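Nitrilotriacetate monooxygenase (Burkholderia pseudomallei, PDB 3SDO) probably acts as an FMN-dependent monooxygenase of the NtaA/SnaA/DszA family, using molecular oxygen to oxidise nitrilotriacetate or a related substrate. Local coordinates at residues L164-D169 and K440-A445; V269-G274 and G389-F394; F307-D312 and G329-Q334; P317-F322 and T350-A355. All coordinates share one frame; numbering follows the deposited sequence.

Contact 1: L164-D169 and K440-A445; sequences LWDSWD and KESRYA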
loop_
_atom_site.group_PDB
_atom_site.type_symbol
_atom_site.label_atom_id
_atom_site.label_comp_id
_atom_site.label_asym_id
_atom_site.label_seq_id
_atom_site.Cartn_x
_atom_site.Cartn_y
_atom_site.Cartn_z
ATOM N N LEU A 164 -7.746 -14.710 -10.121
ATOM C CA LEU A 164 -7.873 -14.757 -8.643
ATOM C C LEU A 164 -9.026 -13.913 -8.136
ATOM O O LEU A 164 -9.721 -14.292 -7.175
ATOM C CB LEU A 164 -6.577 -14.311 -7.962
ATOM C CG LEU A 164 -5.392 -15.259 -8.100
ATOM C CD1 LEU A 164 -4.118 -14.550 -7.662
ATOM C CD2 LEU A 164 -5.591 -16.534 -7.281
ATOM N N TRP A 165 -9.245 -12.777 -8.786
ATOM C CA TRP A 165 -10.352 -11.890 -8.411
ATOM C C TRP A 165 -11.723 -12.512 -8.666
ATOM O O TRP A 165 -12.712 -12.008 -8.164
ATOM C CB TRP A 165 -10.269 -10.533 -9.127
ATOM C CG TRP A 165 -9.225 -9.604 -8.575
ATOM C CD1 TRP A 165 -8.697 -9.607 -7.297
ATOM C CD2 TRP A 165 -8.582 -8.515 -9.270
ATOM N NE1 TRP A 165 -7.764 -8.594 -7.176
ATOM C CE2 TRP A 165 -7.676 -7.914 -8.365
ATOM C CE3 TRP A 165 -8.671 -8.004 -10.567
ATOM C CZ2 TRP A 165 -6.884 -6.824 -8.718
ATOM C CZ3 TRP A 165 -7.873 -6.910 -10.924
ATOM C CH2 TRP A 165 -7.003 -6.329 -10.009
ATOM N N ASP A 166 -11.799 -13.577 -9.458
ATOM C CA ASP A 166 -13.072 -14.269 -9.641
ATOM C C ASP A 166 -13.197 -15.531 -8.775
ATOM O O ASP A 166 -14.069 -16.359 -9.023
ATOM C CB ASP A 166 -13.303 -14.559 -11.137
ATOM C CG ASP A 166 -13.708 -13.301 -11.927
ATOM O OD1 ASP A 166 -13.941 -12.239 -11.294
ATOM O OD2 ASP A 166 -13.835 -13.372 -13.180
ATOM N N SER A 167 -12.372 -15.637 -7.727
ATOM C CA SER A 167 -12.392 -16.804 -6.833
ATOM C C SER A 167 -13.757 -17.001 -6.191
ATOM O O SER A 167 -14.272 -18.130 -6.141
ATOM C CB SER A 167 -11.353 -16.673 -5.724
ATOM O OG SER A 167 -10.036 -16.684 -6.230
ATOM N N TRP A 168 -14.324 -15.892 -5.729
ATOM C CA TRP A 168 -15.548 -15.886 -4.913
ATOM C C TRP A 168 -16.733 -15.290 -5.653
ATOM O O TRP A 168 -16.765 -14.087 -5.881
ATOM C CB TRP A 168 -15.303 -15.058 -3.651
ATOM C CG TRP A 168 -14.421 -15.752 -2.644
ATOM C CD1 TRP A 168 -13.066 -15.612 -2.491
ATOM C CD2 TRP A 168 -14.843 -16.665 -1.655
ATOM N NE1 TRP A 168 -12.619 -16.421 -1.485
ATOM C CE2 TRP A 168 -13.694 -17.078 -0.947
ATOM C CE3 TRP A 168 -16.085 -17.209 -1.311
ATOM C CZ2 TRP A 168 -13.753 -17.988 0.087
ATOM C CZ3 TRP A 168 -16.139 -18.109 -0.286
ATOM C CH2 TRP A 168 -14.981 -18.502 0.400
ATOM N N ASP A 169 -17.726 -16.102 -6.021
ATOM C CA ASP A 169 -18.921 -15.527 -6.631
ATOM C C ASP A 169 -19.484 -14.448 -5.706
ATOM O O ASP A 169 -19.379 -14.544 -4.486
ATOM C CB ASP A 169 -20.037 -16.549 -6.867
ATOM C CG ASP A 169 -19.691 -17.620 -7.896
ATOM O OD1 ASP A 169 -18.647 -17.548 -8.605
ATOM O OD2 ASP A 169 -20.516 -18.549 -7.996
ATOM N N LYS A 440 -18.238 -5.255 -13.384
ATOM C CA LYS A 440 -17.444 -6.372 -13.883
ATOM C C LYS A 440 -17.979 -7.704 -13.350
ATOM O O LYS A 440 -17.677 -8.081 -12.220
ATOM C CB LYS A 440 -15.985 -6.181 -13.483
ATOM C CG LYS A 440 -15.043 -7.260 -13.995
ATOM C CD LYS A 440 -14.449 -6.912 -15.333
ATOM C CE LYS A 440 -13.546 -8.036 -15.858
ATOM N NZ LYS A 440 -12.373 -7.459 -16.571
ATOM N N GLU A 441 -18.771 -8.413 -14.159
ATOM C CA GLU A 441 -19.271 -9.735 -13.768
ATOM C C GLU A 441 -18.134 -10.754 -13.702
ATOM O O GLU A 441 -17.187 -10.694 -14.502
ATOM C CB GLU A 441 -20.331 -10.286 -14.745
ATOM C CG GLU A 441 -21.654 -9.536 -14.764
ATOM C CD GLU A 441 -22.491 -9.708 -13.506
ATOM O OE1 GLU A 441 -22.330 -10.719 -12.789
ATOM O OE2 GLU A 441 -23.343 -8.829 -13.240
ATOM N N SER A 442 -18.249 -11.696 -12.768
ATOM C CA SER A 442 -17.331 -12.800 -12.700
ATOM C C SER A 442 -17.403 -13.595 -13.999
ATOM O O SER A 442 -18.487 -13.749 -14.587
ATOM C CB SER A 442 -17.650 -13.718 -11.518
ATOM O OG SER A 442 -16.929 -14.934 -11.603
ATOM N N ARG A 443 -16.256 -14.113 -14.428
ATOM C CA ARG A 443 -16.222 -15.089 -15.521
ATOM C C ARG A 443 -17.113 -16.319 -15.253
ATOM O O ARG A 443 -17.489 -17.018 -16.184
ATOM C CB ARG A 443 -14.785 -15.553 -15.786
ATOM C CG ARG A 443 -14.201 -16.398 -14.628
ATOM C CD ARG A 443 -12.700 -16.503 -14.685
ATOM N NE ARG A 443 -12.095 -15.178 -14.734
ATOM C CZ ARG A 443 -10.884 -14.917 -15.218
ATOM N NH1 ARG A 443 -10.125 -15.885 -15.680
ATOM N NH2 ARG A 443 -10.437 -13.678 -15.236
ATOM N N TYR A 444 -17.450 -16.584 -13.995
ATOM C CA TYR A 444 -18.296 -17.734 -13.662
ATOM C C TYR A 444 -19.775 -17.372 -13.411
ATOM O O TYR A 444 -20.546 -18.236 -13.011
ATOM C CB TYR A 444 -17.749 -18.482 -12.432
ATOM C CG TYR A 444 -16.264 -18.813 -12.454
ATOM C CD1 TYR A 444 -15.750 -19.871 -13.234
ATOM C CD2 TYR A 444 -15.376 -18.097 -11.656
ATOM C CE1 TYR A 444 -14.366 -20.168 -13.218
ATOM C CE2 TYR A 444 -14.021 -18.373 -11.644
ATOM C CZ TYR A 444 -13.516 -19.401 -12.414
ATOM O OH TYR A 444 -12.161 -19.622 -12.345
ATOM N N ALA A 445 -20.175 -16.119 -13.643
ATOM C CA ALA A 445 -21.552 -15.666 -13.339
ATOM C C ALA A 445 -22.625 -16.511 -14.037
ATOM O O ALA A 445 -22.458 -16.891 -15.199
ATOM C CB ALA A 445 -21.722 -14.213 -13.717
HETATM O O HOH W 1 -16.750 -15.841 -9.172
HETATM O O HOH W 2 -14.499 -11.280 -14.701
#
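A single carboxylate oxygen, Asp166 OD2, takes two donors from the same residue, Arg443, and they reach it from opposite faces of the carboxylate plane. The backbone N of Arg443 comes from well above that plane, 2.8 Å from Asp166 OD2 and almost straight, at 178°. Arg443 NE comes in on the anti side, 3.0 Å from Asp166 OD2, with the oxygen close to the guanidinium plane; carrying opposite charges, the pair is also a salt bridge. The side chain doubles back to do this: Arg443 CG sits between its own backbone N and carbonyl carbon (chi1 68°), and a bend at chi3 turns NE round to the carboxylate. Water 2 also donates to Asp166 OD2 and ties it to Glu441 O.

Next along the chain, Tyr444 lays one ring face against Arg443 CG, while its edge meets Asp166 O, with CE2 3.3 Å from that oxygen. Water 1 donates to Asp166 O and to Asp169 OD1 and accepts from Ser442 OG, 2.6 Å away. The same Ser442 OG accepts from Tyr444 N at 3.0 Å, closing an ST turn inside the type I turn 442-445, which presents Arg443 N to the aspartate.

Asp166 OD1 is held separately by Arg208 and Gln213, and Asp169 OD1 has its direct partner in His189, whose ring also stacks on Tyr444. The contact thus clips the last modelled residues of the chain onto the loop leaving helix 150-165, where Arg443 also touches Gln162, while Leu164 and Trp165 face helix 106-119.

Contact 2: V269-G274 and G389-F394; sequences VFPGIG and GAADGF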
loop_
_atom_site.group_PDB
_atom_site.type_symbol
_atom_site.label_atom_id
_atom_site.label_comp_id
_atom_site.label_asym_id
_atom_site.label_seq_id
_atom_site.Cartn_x
_atom_site.Cartn_y
_atom_site.Cartn_z
ATOM N N VAL A 269 -9.670 6.536 -23.069
ATOM C CA VAL A 269 -8.348 7.101 -23.366
ATOM C C VAL A 269 -8.219 8.482 -22.731
ATOM O O VAL A 269 -9.001 9.388 -23.042
ATOM C CB VAL A 269 -8.095 7.167 -24.870
ATOM C CG1 VAL A 269 -6.796 7.898 -25.173
ATOM C CG2 VAL A 269 -8.085 5.748 -25.493
ATOM N N PHE A 270 -7.218 8.627 -21.859
ATOM C CA PHE A 270 -7.007 9.818 -21.030
ATOM C C PHE A 270 -5.590 10.389 -21.205
ATOM O O PHE A 270 -4.665 10.024 -20.476
ATOM C CB PHE A 270 -7.231 9.445 -19.555
ATOM C CG PHE A 270 -8.648 8.986 -19.236
ATOM C CD1 PHE A 270 -9.758 9.465 -19.945
ATOM C CD2 PHE A 270 -8.874 8.101 -18.215
ATOM C CE1 PHE A 270 -11.056 9.045 -19.608
ATOM C CE2 PHE A 270 -10.148 7.711 -17.863
ATOM C CZ PHE A 270 -11.232 8.157 -18.543
ATOM N N PRO A 271 -5.392 11.275 -22.184
ATOM C CA PRO A 271 -4.050 11.836 -22.282
ATOM C C PRO A 271 -3.756 12.744 -21.109
ATOM O O PRO A 271 -4.673 13.333 -20.549
ATOM C CB PRO A 271 -4.068 12.636 -23.582
ATOM C CG PRO A 271 -5.424 12.644 -24.053
ATOM C CD PRO A 271 -6.301 11.801 -23.202
ATOM N N GLY A 272 -2.484 12.810 -20.746
ATOM C CA GLY A 272 -1.983 13.672 -19.701
ATOM C C GLY A 272 -1.776 15.083 -20.174
ATOM O O GLY A 272 -1.250 15.299 -21.270
ATOM N N ILE A 273 -2.233 16.041 -19.371
ATOM C CA ILE A 273 -2.085 17.442 -19.679
ATOM C C ILE A 273 -1.819 18.161 -18.382
ATOM O O ILE A 273 -2.178 17.652 -17.297
ATOM C CB ILE A 273 -3.338 18.061 -20.357
ATOM C CG1 ILE A 273 -4.592 17.891 -19.489
ATOM C CG2 ILE A 273 -3.568 17.413 -21.702
ATOM C CD1 ILE A 273 -5.819 18.697 -19.996
ATOM N N GLY A 274 -1.171 19.317 -18.508
ATOM C CA GLY A 274 -0.788 20.165 -17.383
ATOM C C GLY A 274 -1.128 21.623 -17.625
ATOM O O GLY A 274 -0.240 22.444 -17.830
ATOM N N GLY A 389 -11.538 13.471 -31.242
ATOM C CA GLY A 389 -11.100 12.077 -31.064
ATOM C C GLY A 389 -9.681 11.876 -30.567
ATOM O O GLY A 389 -9.014 10.930 -30.975
ATOM N N ALA A 390 -9.202 12.752 -29.691
ATOM C CA ALA A 390 -7.896 12.549 -29.056
ATOM C C ALA A 390 -8.032 12.152 -27.592
ATOM O O ALA A 390 -7.042 11.758 -26.969
ATOM C CB ALA A 390 -7.044 13.794 -29.158
ATOM N N ALA A 391 -9.239 12.249 -27.042
ATOM C CA ALA A 391 -9.430 12.034 -25.600
ATOM C C ALA A 391 -10.890 11.710 -25.273
ATOM O O ALA A 391 -11.786 12.196 -25.936
ATOM C CB ALA A 391 -8.970 13.264 -24.836
ATOM N N ASP A 392 -11.102 10.844 -24.287
ATOM C CA ASP A 392 -12.407 10.621 -23.648
ATOM C C ASP A 392 -12.462 11.357 -22.306
ATOM O O ASP A 392 -13.498 11.413 -21.632
ATOM C CB ASP A 392 -12.628 9.131 -23.370
ATOM C CG ASP A 392 -12.694 8.299 -24.638
ATOM O OD1 ASP A 392 -13.307 8.775 -25.597
ATOM O OD2 ASP A 392 -12.118 7.176 -24.671
ATOM N N GLY A 393 -11.308 11.862 -21.903
ATOM C CA GLY A 393 -11.097 12.481 -20.613
ATOM C C GLY A 393 -9.631 12.824 -20.518
ATOM O O GLY A 393 -8.890 12.605 -21.486
ATOM N N PHE A 394 -9.208 13.379 -19.382
ATOM C CA PHE A 394 -7.822 13.778 -19.209
ATOM C C PHE A 394 -7.242 13.355 -17.867
ATOM O O PHE A 394 -7.931 13.359 -16.859
ATOM C CB PHE A 394 -7.681 15.287 -19.332
ATOM C CG PHE A 394 -8.100 15.817 -20.656
ATOM C CD1 PHE A 394 -7.223 15.809 -21.716
ATOM C CD2 PHE A 394 -9.383 16.317 -20.846
ATOM C CE1 PHE A 394 -7.621 16.289 -22.978
ATOM C CE2 PHE A 394 -9.781 16.781 -22.087
ATOM C CZ PHE A 394 -8.878 16.779 -23.152
#
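Two hydrogen bonds join Val269 and Asp392, and both backbones take part. Asp392 N gives to Val269 O at 2.8 Å, nearly along the C=O axis, and Val269 N gives to Asp392 OD2 at 3.0 Å, on the anti side of the carboxylate. With its CG beside its own backbone N (chi1 -64°), Asp392 brings the carboxylate back to the strand edge.

Weaker CA-H...O contacts add to these: Phe270 CA lies 3.4 Å from Gly393 O, and Phe394 CA 3.5 Å from Pro271 O. Backbone bonds of Pro271 and Ile273 carry the pairing on to Met395 and Gly397. These belong to parallel strands 268-277 and 393-396, neighbours in the TIM-barrel sheet of the luciferase-like fold.

The apolar contacts are close. Phe270 CD1 comes within 3.4 Å of Gly393 CA, and the ring edge meets Asp392 C. Pro271 CD presses on Ala391 CB at 3.5 Å, tighter than usual for two carbons, and Ile273 CD1 meets Phe394 CD1 at 3.6 Å.

Tyr250 holds Asp392 OD1 and Lys254 makes a salt bridge to OD2, both from helix 243-259. The carboxylate therefore joins the start of one strand to a barrel helix, and the lysine probably stabilises its negative charge.

Contact 3: F307-D312 and G329-Q334; sequences FFQQHD and GSDGFQ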
loop_
_atom_site.group_PDB
_atom_site.type_symbol
_atom_site.label_atom_id
_atom_site.label_comp_id
_atom_site.label_asym_id
_atom_site.label_seq_id
_atom_site.Cartn_x
_atom_site.Cartn_y
_atom_site.Cartn_z
ATOM N N PHE A 307 24.279 17.293 -22.947
ATOM C CA PHE A 307 24.203 17.031 -24.369
ATOM C C PHE A 307 25.481 17.386 -25.110
ATOM O O PHE A 307 25.655 16.975 -26.251
ATOM C CB PHE A 307 23.001 17.760 -24.961
ATOM C CG PHE A 307 21.669 17.254 -24.432
ATOM C CD1 PHE A 307 21.294 15.936 -24.616
ATOM C CD2 PHE A 307 20.810 18.095 -23.746
ATOM C CE1 PHE A 307 20.075 15.461 -24.127
ATOM C CE2 PHE A 307 19.586 17.623 -23.244
ATOM C CZ PHE A 307 19.221 16.306 -23.442
ATOM N N PHE A 308 26.365 18.146 -24.469
ATOM C CA PHE A 308 27.587 18.621 -25.108
ATOM C C PHE A 308 28.854 18.120 -24.401
ATOM O O PHE A 308 29.803 18.878 -24.196
ATOM C CB PHE A 308 27.578 20.153 -25.150
ATOM C CG PHE A 308 26.581 20.731 -26.105
ATOM C CD1 PHE A 308 26.926 20.951 -27.429
ATOM C CD2 PHE A 308 25.311 21.073 -25.681
ATOM C CE1 PHE A 308 26.020 21.499 -28.320
ATOM C CE2 PHE A 308 24.399 21.634 -26.545
ATOM C CZ PHE A 308 24.753 21.851 -27.873
ATOM N N GLN A 309 28.871 16.841 -24.042
ATOM C CA GLN A 309 30.038 16.208 -23.426
ATOM C C GLN A 309 30.557 16.983 -22.197
ATOM O O GLN A 309 31.768 17.168 -22.027
ATOM C CB GLN A 309 31.153 16.016 -24.470
ATOM C CG GLN A 309 30.718 15.182 -25.682
ATOM C CD GLN A 309 31.857 14.824 -26.625
ATOM O OE1 GLN A 309 32.492 15.696 -27.221
ATOM N NE2 GLN A 309 32.069 13.522 -26.823
ATOM N N GLN A 310 29.621 17.407 -21.347
ATOM C CA GLN A 310 29.905 18.136 -20.102
ATOM C C GLN A 310 30.606 19.478 -20.273
ATOM O O GLN A 310 31.338 19.927 -19.392
ATOM C CB GLN A 310 30.675 17.280 -19.103
ATOM C CG GLN A 310 29.863 16.060 -18.653
ATOM C CD GLN A 310 30.439 14.777 -19.161
ATOM O OE1 GLN A 310 30.288 14.434 -20.342
ATOM N NE2 GLN A 310 31.114 14.045 -18.273
ATOM N N HIS A 311 30.310 20.146 -21.372
ATOM C CA HIS A 311 30.780 21.503 -21.575
ATOM C C HIS A 311 30.292 22.403 -20.437
ATOM O O HIS A 311 29.154 22.285 -19.992
ATOM C CB HIS A 311 30.302 22.035 -22.928
ATOM C CG HIS A 311 30.895 23.353 -23.292
ATOM N ND1 HIS A 311 32.173 23.482 -23.790
ATOM C CD2 HIS A 311 30.374 24.603 -23.252
ATOM C CE1 HIS A 311 32.421 24.762 -24.023
ATOM N NE2 HIS A 311 31.341 25.459 -23.716
ATOM N N ASP A 312 31.171 23.293 -19.980
ATOM C CA ASP A 312 30.875 24.179 -18.863
ATOM C C ASP A 312 30.292 25.485 -19.390
ATOM O O ASP A 312 31.016 26.430 -19.732
ATOM C CB ASP A 312 32.126 24.428 -18.008
ATOM C CG ASP A 312 31.901 25.472 -16.936
ATOM O OD1 ASP A 312 30.724 25.688 -16.565
ATOM O OD2 ASP A 312 32.899 26.103 -16.497
ATOM N N GLY A 329 31.465 18.166 -29.647
ATOM C CA GLY A 329 30.772 16.911 -29.918
ATOM C C GLY A 329 29.652 16.630 -28.917
ATOM O O GLY A 329 29.292 17.491 -28.115
ATOM N N SER A 330 29.116 15.408 -28.977
ATOM C CA SER A 330 28.050 14.944 -28.092
ATOM C C SER A 330 28.209 13.426 -27.853
ATOM O O SER A 330 28.767 12.701 -28.697
ATOM C CB SER A 330 26.690 15.270 -28.719
ATOM O OG SER A 330 25.614 14.785 -27.927
ATOM N N ASP A 331 27.741 12.956 -26.701
ATOM C CA ASP A 331 27.786 11.534 -26.363
ATOM C C ASP A 331 26.552 10.812 -26.929
ATOM O O ASP A 331 25.692 10.348 -26.175
ATOM C CB ASP A 331 27.870 11.347 -24.838
ATOM C CG ASP A 331 29.156 11.927 -24.240
ATOM O OD1 ASP A 331 30.241 11.629 -24.777
ATOM O OD2 ASP A 331 29.089 12.674 -23.239
ATOM N N GLY A 332 26.465 10.722 -28.257
ATOM C CA GLY A 332 25.338 10.058 -28.920
ATOM C C GLY A 332 24.046 10.864 -28.987
ATOM O O GLY A 332 23.016 10.348 -29.422
ATOM N N PHE A 333 24.083 12.127 -28.558
ATOM C CA PHE A 333 22.906 12.984 -28.635
ATOM C C PHE A 333 23.043 14.020 -29.751
ATOM O O PHE A 333 22.459 15.091 -29.664
ATOM C CB PHE A 333 22.658 13.704 -27.304
ATOM C CG PHE A 333 22.613 12.791 -26.110
ATOM C CD1 PHE A 333 21.517 11.970 -25.891
ATOM C CD2 PHE A 333 23.650 12.787 -25.186
ATOM C CE1 PHE A 333 21.462 11.126 -24.782
ATOM C CE2 PHE A 333 23.606 11.947 -24.067
ATOM C CZ PHE A 333 22.506 11.115 -23.874
ATOM N N GLN A 334 23.796 13.703 -30.800
ATOM C CA GLN A 334 24.063 14.684 -31.860
ATOM C C GLN A 334 22.799 15.252 -32.498
ATOM O O GLN A 334 22.790 16.420 -32.881
ATOM C CB GLN A 334 24.969 14.128 -32.952
ATOM C CG GLN A 334 26.404 13.887 -32.513
ATOM C CD GLN A 334 26.596 12.548 -31.833
ATOM O OE1 GLN A 334 25.637 11.778 -31.644
ATOM N NE2 GLN A 334 27.835 12.252 -31.470
HETATM O O HOH W 3 27.119 14.609 -24.311
#
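Gly329 meets the amide of Gln309, whose OE1 lies 3.4 Å from Gly329 CA. Its own carbonyl oxygen is buried against Phe308 CA, and the model gives it no hydrogen-bonding partner.

At Ser330 the hydroxyl points back across the contact. With OG anti to the backbone N (chi1 177°), it donates to Phe307 O at 2.8 Å, tilted 25° from the carbonyl plane. The same OG weakly accepts from Phe333 N, so it links Phe307 O and, less firmly, the residue just before helix 334-346. Gln309 CG packs over Ser330 CA at 3.6 Å.

Asp331 is the centre of an inverse gamma turn. Across from it, residues 308-311 form a type I' turn, with Gln309 and Gln310 both at positive phi and His311 N bonded to Phe308 O. Both turns lie within the long connection between helices 297-307 and 334-346, near its two ends, and face each other. Water 3 bridges them, accepting from Gln309 N and Asp331 N and donating to Asp331 OD2. Gln309 extends beyond CG to place NE2 3.3 Å from Asp331 OD1, a straight but weak hydrogen bond.

Phe333, at the N-cap position of helix 334-346, turns a face of its ring to the edge of Phe307. This T-shaped pair has planes 86° apart and centroids 5.4 Å apart, with Phe307 CD1 3.7 Å from Phe333 CG. Beyond it, Phe307 also meets Tyr303 edge-to-face and touches Val358 and Arg362 of helix 351-363.

Contact 4: P317-F322 and T350-A355; sequences PLDGPF and TLREVA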
loop_
_atom_site.group_PDB
_atom_site.type_symbol
_atom_site.label_atom_id
_atom_site.label_comp_id
_atom_site.label_asym_id
_atom_site.label_seq_id
_atom_site.Cartn_x
_atom_site.Cartn_y
_atom_site.Cartn_z
ATOM N N PRO A 317 27.928 34.603 -20.492
ATOM C CA PRO A 317 26.843 35.443 -19.960
ATOM C C PRO A 317 25.466 34.847 -20.282
ATOM O O PRO A 317 25.202 34.505 -21.426
ATOM C CB PRO A 317 27.041 36.773 -20.675
ATOM C CG PRO A 317 27.826 36.440 -21.887
ATOM C CD PRO A 317 28.707 35.301 -21.525
ATOM N N LEU A 318 24.612 34.729 -19.268
ATOM C CA LEU A 318 23.289 34.114 -19.429
ATOM C C LEU A 318 22.437 34.819 -20.463
ATOM O O LEU A 318 21.754 34.179 -21.257
ATOM C CB LEU A 318 22.542 34.058 -18.086
ATOM C CG LEU A 318 22.914 32.861 -17.209
ATOM C CD1 LEU A 318 22.378 32.995 -15.792
ATOM C CD2 LEU A 318 22.386 31.575 -17.871
ATOM N N ASP A 319 22.507 36.145 -20.470
ATOM C CA ASP A 319 21.644 36.949 -21.318
ATOM C C ASP A 319 22.383 37.419 -22.565
ATOM O O ASP A 319 21.870 38.243 -23.310
ATOM C CB ASP A 319 21.038 38.095 -20.501
ATOM C CG ASP A 319 20.146 37.579 -19.382
ATOM O OD1 ASP A 319 19.219 36.796 -19.687
ATOM O OD2 ASP A 319 20.376 37.915 -18.194
ATOM N N GLY A 320 23.574 36.871 -22.810
ATOM C CA GLY A 320 24.230 37.044 -24.096
ATOM C C GLY A 320 23.714 36.014 -25.091
ATOM O O GLY A 320 22.978 35.112 -24.713
ATOM N N PRO A 321 24.110 36.138 -26.372
ATOM C CA PRO A 321 23.714 35.155 -27.382
ATOM C C PRO A 321 24.142 33.746 -26.998
ATOM O O PRO A 321 25.112 33.578 -26.273
ATOM C CB PRO A 321 24.456 35.616 -28.645
ATOM C CG PRO A 321 25.584 36.492 -28.152
ATOM C CD PRO A 321 24.994 37.178 -26.936
ATOM N N PHE A 322 23.404 32.741 -27.456
ATOM C CA PHE A 322 23.830 31.361 -27.256
ATOM C C PHE A 322 25.148 31.233 -27.984
ATOM O O PHE A 322 25.241 31.666 -29.144
ATOM C CB PHE A 322 22.827 30.384 -27.841
ATOM C CG PHE A 322 23.199 28.946 -27.644
ATOM C CD1 PHE A 322 22.987 28.329 -26.431
ATOM C CD2 PHE A 322 23.747 28.204 -28.679
ATOM C CE1 PHE A 322 23.330 27.003 -26.232
ATOM C CE2 PHE A 322 24.092 26.866 -28.495
ATOM C CZ PHE A 322 23.873 26.261 -27.267
ATOM N N THR A 350 19.032 33.881 -26.418
ATOM C CA THR A 350 20.130 34.001 -25.477
ATOM C C THR A 350 20.424 32.611 -24.905
ATOM O O THR A 350 19.643 31.675 -25.102
ATOM C CB THR A 350 19.759 34.969 -24.345
ATOM O OG1 THR A 350 18.625 34.451 -23.623
ATOM C CG2 THR A 350 19.431 36.365 -24.916
ATOM N N LEU A 351 21.537 32.485 -24.182
ATOM C CA LEU A 351 21.892 31.237 -23.525
ATOM C C LEU A 351 20.821 30.842 -22.510
ATOM O O LEU A 351 20.485 29.669 -22.404
ATOM C CB LEU A 351 23.234 31.351 -22.816
ATOM C CG LEU A 351 23.620 30.175 -21.915
ATOM C CD1 LEU A 351 23.541 28.836 -22.664
ATOM C CD2 LEU A 351 25.020 30.391 -21.291
ATOM N N ARG A 352 20.312 31.819 -21.763
ATOM C CA ARG A 352 19.259 31.569 -20.773
ATOM C C ARG A 352 18.021 31.013 -21.470
ATOM O O ARG A 352 17.475 30.017 -21.037
ATOM C CB ARG A 352 18.898 32.842 -19.993
ATOM C CG ARG A 352 18.041 32.567 -18.754
ATOM C CD ARG A 352 17.365 33.820 -18.218
ATOM N NE ARG A 352 18.339 34.812 -17.753
ATOM C CZ ARG A 352 18.848 34.890 -16.526
ATOM N NH1 ARG A 352 18.508 34.028 -15.575
ATOM N NH2 ARG A 352 19.728 35.847 -16.247
ATOM N N GLU A 353 17.613 31.635 -22.574
ATOM C CA GLU A 353 16.397 31.212 -23.299
ATOM C C GLU A 353 16.592 29.813 -23.879
ATOM O O GLU A 353 15.695 28.995 -23.816
ATOM C CB GLU A 353 16.034 32.206 -24.417
ATOM C CG GLU A 353 15.494 33.522 -23.894
ATOM C CD GLU A 353 15.395 34.611 -24.973
ATOM O OE1 GLU A 353 16.186 34.595 -25.946
ATOM O OE2 GLU A 353 14.534 35.506 -24.823
ATOM N N VAL A 354 17.780 29.532 -24.417
ATOM C CA VAL A 354 18.057 28.175 -24.901
ATOM C C VAL A 354 18.006 27.168 -23.764
ATOM O O VAL A 354 17.364 26.129 -23.908
ATOM C CB VAL A 354 19.411 28.036 -25.613
ATOM C CG1 VAL A 354 19.737 26.563 -25.808
ATOM C CG2 VAL A 354 19.385 28.774 -26.942
ATOM N N ALA A 355 18.654 27.472 -22.639
ATOM C CA ALA A 355 18.763 26.512 -21.525
ATOM C C ALA A 355 17.383 26.142 -20.995
ATOM O O ALA A 355 17.134 24.974 -20.658
ATOM C CB ALA A 355 19.618 27.074 -20.379
HETATM O O HOH W 4 17.720 35.999 -21.724
#
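Arg352 grips Asp319 side-on with two nitrogens: NE to OD1 and NH2 to OD2, both 2.9 Å. The two bonds are nearly straight, the one from NE at 179°. Arg352 CG lies anti to the backbone N (chi1 -167°), and a bend at chi3 brings NE and NH2 onto Asp319. Both oxygens are met on the syn side and lie in the guanidinium plane, which is turned 26° from the carboxylate. Leu318 CB sits over one face of the guanidinium, near its rim.

Beside the ion pair, two backbone bonds fasten the 317-320 turn to the first turn of helix 351-363. Arg352 N gives to Leu318 O at 2.8 Å and Leu351 N to Gly320 O at 3.0 Å. The Phe322 ring packs against the branches of Val354, with CE1 3.6 Å from CG1, and also reaches Leu351 CD1.

Outside this shell, the helix start is fixed by a capping box: Thr350 OG1 accepts from Glu353 N, and Glu353 OE1 accepts from Thr350 N. Water 4 links Thr350 OG1 with Asp319 OD1. The type I turn 317-320 positions Asp319, and Phe322 is backed by Ile340 and Ala344 of helix 334-346.

The loop thus supplies acceptors to N-H groups of the helix's first turn. Asp319 lies near the N-terminal end of the helix, where its charge, though shared with Arg352, may add to the favourable electrostatics.

Contact 2 is the core one, its centre about 11 Å from the chain centre, pairing two barrel strands; contact 4 is a surface contact, contacts 1 and 3 partly buried. Contacts 3 and 4 share one outlying region: the connection between helices 297-307 and 334-346 supplies both segments of contact 3 and one of contact 4, nearest atoms about 5 Å apart. Contact 1, across the chain centre from both, holds the last modelled residues. Waters bridge contacts 1, 3 and 4. Arginine-aspartate pairs cross contacts 1 and 4, whereas contact 3 combines an aromatic pair with a serine hydroxyl bond, and contact 2 one backbone bond, one bond to the Asp392 carboxylate and close carbon contacts.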